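Local coordinates for ectonucleoside triphosphate diphosphohydrolase 4 (Homo sapiens, PDB 6WG5), which belongs to the GDA1/CD39 family of nucleoside phosphatases, whose fold is related to that of the actin-like ATPases, at residues A[289-294]-A[439-444]. Sequence-based numbering, arbitrary orientation.
Sequences RYEDRI and LKYQCF. With NAG (2-acetamido-2-deoxy-beta-D-glucopyranose), chain B.
Y290 and F444 carry the apolar part of this meeting of two helices. Their side chains run roughly antiparallel past one another, and the CE1 corner of F444 lodges against the root of the tyrosine, 3.8 Å from Y290 CB and nearly as close to its CG. The ring planes are inclined at 35° with centroids 5.7 Å apart. Both residues set CG anti to the backbone N (chi1 177° for F444): this carries the F444 ring across the gap but swings the Y290 ring alongside it, so that CB and CG meet CE1. Y290 CA and F444 CA, the nearest CA pair, are 9.7 Å apart. Beyond the pair, the phenol OH of Y290 is hydrogen-bonded to D319.

The polar side is looser. The E291 and Y441 side chains run at about a right angle, with carboxylate and ring planes 45° apart. E291 OE2 sits 4.1 Å from both Y441 CE1 and Y441 OH without bonding; its salt bridge is to R287, one turn back. Over the Y441 ring centre lies CG of K440, whose NZ makes a weak 3.3 Å bond to Y441 OH and a salt bridge to D328.

NAG C8, the acetamide methyl, lies 3.7 Å above the R289 guanidinium plane; NH1 and NH2 bond F355 O and G280 O.

Helix 283-296 thus meets helix 436-456 beside strand 327-332, where E291 touches I330 and Y441 touches D328; the C414–C443 disulfide ties the second helix to helix 403-414.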
ATOM      1  N   ARG A 289      20.856  -2.470  -7.052  1.00 25.54           N
ATOM      2  CA  ARG A 289      21.453  -3.789  -6.870  1.00 26.06           C
ATOM      3  C   ARG A 289      22.041  -4.302  -8.177  1.00 26.58           C
ATOM      4  O   ARG A 289      23.076  -4.980  -8.183  1.00 27.51           O
ATOM      5  CB  ARG A 289      20.405  -4.763  -6.331  1.00 25.29           C
ATOM      6  CG  ARG A 289      19.870  -4.405  -4.949  1.00 24.93           C
ATOM      7  CD  ARG A 289      18.648  -5.234  -4.614  1.00 24.12           C
ATOM      8  NE  ARG A 289      18.910  -6.654  -4.814  1.00 24.46           N
ATOM      9  CZ  ARG A 289      17.981  -7.563  -5.084  1.00 23.90           C
ATOM     10  NH1 ARG A 289      18.332  -8.832  -5.251  1.00 25.39           N
ATOM     11  NH2 ARG A 289      16.707  -7.213  -5.197  1.00 22.97           N
ATOM     12  N   TYR A 290      21.392  -3.983  -9.299  1.00 31.57           N
ATOM     13  CA  TYR A 290      21.895  -4.400 -10.603  1.00 30.50           C
ATOM     14  C   TYR A 290      23.198  -3.684 -10.939  1.00 31.16           C
ATOM     15  O   TYR A 290      24.173  -4.313 -11.367  1.00 33.17           O
ATOM     16  CB  TYR A 290      20.827  -4.138 -11.667  1.00 27.84           C
ATOM     17  CG  TYR A 290      21.264  -4.398 -13.091  1.00 30.38           C
ATOM     18  CD1 TYR A 290      21.554  -5.683 -13.525  1.00 36.56           C
ATOM     19  CD2 TYR A 290      21.365  -3.360 -14.006  1.00 28.87           C
ATOM     20  CE1 TYR A 290      21.947  -5.924 -14.828  1.00 35.77           C
ATOM     21  CE2 TYR A 290      21.753  -3.592 -15.309  1.00 32.07           C
ATOM     22  CZ  TYR A 290      22.043  -4.875 -15.716  1.00 32.92           C
ATOM     23  OH  TYR A 290      22.436  -5.111 -17.014  1.00 34.62           O
ATOM     24  N   GLU A 291      23.237  -2.364 -10.741  1.00 34.46           N
ATOM     25  CA  GLU A 291      24.470  -1.621 -10.980  1.00 29.01           C
ATOM     26  C   GLU A 291      25.585  -2.075 -10.049  1.00 34.39           C
ATOM     27  O   GLU A 291      26.754  -2.092 -10.448  1.00 34.56           O
ATOM     28  CB  GLU A 291      24.218  -0.121 -10.817  1.00 31.80           C
ATOM     29  CG  GLU A 291      23.315   0.476 -11.892  1.00 30.83           C
ATOM     30  CD  GLU A 291      23.068   1.963 -11.706  1.00 33.73           C
ATOM     31  OE1 GLU A 291      23.620   2.549 -10.751  1.00 38.04           O
ATOM     32  OE2 GLU A 291      22.319   2.548 -12.518  1.00 37.09           O
ATOM     33  N   ASP A 292      25.247  -2.449  -8.812  1.00 34.75           N
ATOM     34  CA  ASP A 292      26.263  -2.926  -7.880  1.00 33.39           C
ATOM     35  C   ASP A 292      26.976  -4.156  -8.423  1.00 33.24           C
ATOM     36  O   ASP A 292      28.191  -4.301  -8.251  1.00 37.66           O
ATOM     37  CB  ASP A 292      25.633  -3.235  -6.521  1.00 39.88           C
ATOM     38  CG  ASP A 292      25.314  -1.984  -5.723  1.00 48.23           C
ATOM     39  OD1 ASP A 292      25.887  -0.916  -6.025  1.00 50.46           O
ATOM     40  OD2 ASP A 292      24.496  -2.075  -4.783  1.00 54.40           O
ATOM     41  N   ARG A 293      26.242  -5.059  -9.077  1.00 36.04           N
ATOM     42  CA  ARG A 293      26.868  -6.278  -9.576  1.00 39.31           C
ATOM     43  C   ARG A 293      27.673  -6.006 -10.843  1.00 38.29           C
ATOM     44  O   ARG A 293      28.721  -6.624 -11.057  1.00 38.90           O
ATOM     45  CB  ARG A 293      25.819  -7.362  -9.828  1.00 41.54           C
ATOM     46  CG  ARG A 293      26.391  -8.772  -9.724  1.00 51.56           C
ATOM     47  CD  ARG A 293      25.430  -9.841 -10.216  1.00 61.97           C
ATOM     48  NE  ARG A 293      24.492 -10.278  -9.184  1.00 72.24           N
ATOM     49  CZ  ARG A 293      23.600 -11.254  -9.348  1.00 76.27           C
ATOM     50  NH1 ARG A 293      23.522 -11.898 -10.507  1.00 78.15           N
ATOM     51  NH2 ARG A 293      22.783 -11.587  -8.355  1.00 74.59           N
ATOM     52  N   ILE A 294      27.197  -5.096 -11.697  1.00 31.65           N
ATOM     53  CA  ILE A 294      28.003  -4.661 -12.836  1.00 32.62           C
ATOM     54  C   ILE A 294      29.330  -4.105 -12.348  1.00 33.90           C
ATOM     55  O   ILE A 294      30.399  -4.428 -12.882  1.00 35.15           O
ATOM     56  CB  ILE A 294      27.236  -3.622 -13.675  1.00 31.97           C
ATOM     57  CG1 ILE A 294      26.040  -4.275 -14.368  1.00 30.96           C
ATOM     58  CG2 ILE A 294      28.165  -2.967 -14.707  1.00 33.15           C
ATOM     59  CD1 ILE A 294      25.150  -3.288 -15.099  1.00 30.25           C
ATOM     60  N   LEU A 439      12.397   8.934 -17.762  1.00 27.11           N
ATOM     61  CA  LEU A 439      12.777   8.672 -19.145  1.00 30.80           C
ATOM     62  C   LEU A 439      13.965   7.719 -19.221  1.00 30.71           C
ATOM     63  O   LEU A 439      14.041   6.874 -20.122  1.00 26.43           O
ATOM     64  CB  LEU A 439      13.104   9.992 -19.846  1.00 27.88           C
ATOM     65  CG  LEU A 439      13.109   9.964 -21.374  1.00 26.09           C
ATOM     66  CD1 LEU A 439      11.683   9.954 -21.919  1.00 28.41           C
ATOM     67  CD2 LEU A 439      13.889  11.147 -21.923  1.00 26.78           C
ATOM     68  N   LYS A 440      14.898   7.836 -18.277  1.00 31.94           N
ATOM     69  CA  LYS A 440      16.128   7.055 -18.326  1.00 28.36           C
ATOM     70  C   LYS A 440      15.928   5.635 -17.812  1.00 29.64           C
ATOM     71  O   LYS A 440      16.475   4.685 -18.384  1.00 34.67           O
ATOM     72  CB  LYS A 440      17.210   7.768 -17.518  1.00 26.16           C
ATOM     73  CG  LYS A 440      18.492   6.983 -17.314  1.00 28.46           C
ATOM     74  CD  LYS A 440      19.576   7.900 -16.765  1.00 30.91           C
ATOM     75  CE  LYS A 440      20.839   7.150 -16.387  1.00 34.61           C
ATOM     76  NZ  LYS A 440      21.785   8.046 -15.659  1.00 38.09           N
ATOM     77  N   TYR A 441      15.152   5.464 -16.742  1.00 24.54           N
ATOM     78  CA  TYR A 441      15.031   4.176 -16.069  1.00 23.26           C
ATOM     79  C   TYR A 441      13.708   3.476 -16.355  1.00 22.53           C
ATOM     80  O   TYR A 441      13.417   2.448 -15.732  1.00 24.07           O
ATOM     81  CB  TYR A 441      15.221   4.362 -14.561  1.00 20.36           C
ATOM     82  CG  TYR A 441      16.607   4.847 -14.208  1.00 19.93           C
ATOM     83  CD1 TYR A 441      17.704   4.005 -14.322  1.00 30.11           C
ATOM     84  CD2 TYR A 441      16.822   6.148 -13.772  1.00 25.89           C
ATOM     85  CE1 TYR A 441      18.975   4.440 -14.011  1.00 28.51           C
ATOM     86  CE2 TYR A 441      18.096   6.594 -13.455  1.00 26.88           C
ATOM     87  CZ  TYR A 441      19.168   5.734 -13.577  1.00 28.27           C
ATOM     88  OH  TYR A 441      20.441   6.161 -13.267  1.00 32.62           O
ATOM     89  N   GLN A 442      12.905   3.997 -17.286  1.00 26.38           N
ATOM     90  CA  GLN A 442      11.666   3.321 -17.664  1.00 30.33           C
ATOM     91  C   GLN A 442      11.932   1.890 -18.113  1.00 29.14           C
ATOM     92  O   GLN A 442      11.177   0.974 -17.770  1.00 27.00           O
ATOM     93  CB  GLN A 442      10.962   4.105 -18.774  1.00 28.15           C
ATOM     94  CG  GLN A 442       9.937   3.307 -19.593  1.00 26.99           C
ATOM     95  CD  GLN A 442       8.672   2.986 -18.820  1.00 26.27           C
ATOM     96  OE1 GLN A 442       8.363   3.624 -17.814  1.00 27.49           O
ATOM     97  NE2 GLN A 442       7.932   1.991 -19.291  1.00 24.57           N
ATOM     98  N   CYS A 443      12.993   1.679 -18.892  1.00 37.48           N
ATOM     99  CA  CYS A 443      13.245   0.358 -19.457  1.00 38.98           C
ATOM    100  C   CYS A 443      13.512  -0.665 -18.367  1.00 31.63           C
ATOM    101  O   CYS A 443      12.840  -1.699 -18.289  1.00 28.40           O
ATOM    102  CB  CYS A 443      14.409   0.423 -20.440  1.00 46.72           C
ATOM    103  SG  CYS A 443      13.832   1.054 -21.992  1.00 61.50           S
ATOM    104  N   PHE A 444      14.506  -0.399 -17.519  1.00 22.59           N
ATOM    105  CA  PHE A 444      14.792  -1.321 -16.429  1.00 20.97           C
ATOM    106  C   PHE A 444      13.549  -1.553 -15.578  1.00 25.08           C
ATOM    107  O   PHE A 444      13.206  -2.697 -15.259  1.00 24.57           O
ATOM    108  CB  PHE A 444      15.936  -0.791 -15.567  1.00 21.24           C
ATOM    109  CG  PHE A 444      16.235  -1.661 -14.383  1.00 19.82           C
ATOM    110  CD1 PHE A 444      17.205  -2.644 -14.459  1.00 19.04           C
ATOM    111  CD2 PHE A 444      15.524  -1.518 -13.204  1.00 22.29           C
ATOM    112  CE1 PHE A 444      17.471  -3.453 -13.378  1.00 22.77           C
ATOM    113  CE2 PHE A 444      15.783  -2.329 -12.121  1.00 24.38           C
ATOM    114  CZ  PHE A 444      16.758  -3.300 -12.208  1.00 21.80           C
TER
HETATM  115  C1  NAG B   1      19.295 -11.535  -2.423  1.00 45.29           C
HETATM  116  C2  NAG B   1      19.352 -10.538  -1.262  1.00 44.42           C
HETATM  117  C3  NAG B   1      20.801 -10.253  -0.866  1.00 52.56           C
HETATM  118  C4  NAG B   1      21.586 -11.543  -0.655  1.00 63.35           C
HETATM  119  C5  NAG B   1      21.426 -12.457  -1.860  1.00 64.00           C
HETATM  120  C6  NAG B   1      22.069 -13.811  -1.671  1.00 67.87           C
HETATM  121  C7  NAG B   1      17.641  -8.801  -0.938  1.00 39.40           C
HETATM  122  C8  NAG B   1      17.091  -7.501  -1.442  1.00 40.97           C
HETATM  123  N2  NAG B   1      18.680  -9.298  -1.616  1.00 41.42           N
HETATM  124  O3  NAG B   1      20.811  -9.481   0.330  1.00 49.54           O
HETATM  125  O4  NAG B   1      22.968 -11.236  -0.514  1.00 80.81           O
HETATM  126  O5  NAG B   1      20.034 -12.697  -2.092  1.00 60.73           O
HETATM  127  O6  NAG B   1      21.628 -14.732  -2.659  1.00 74.65           O
HETATM  128  O7  NAG B   1      17.164  -9.375   0.037  1.00 41.11           O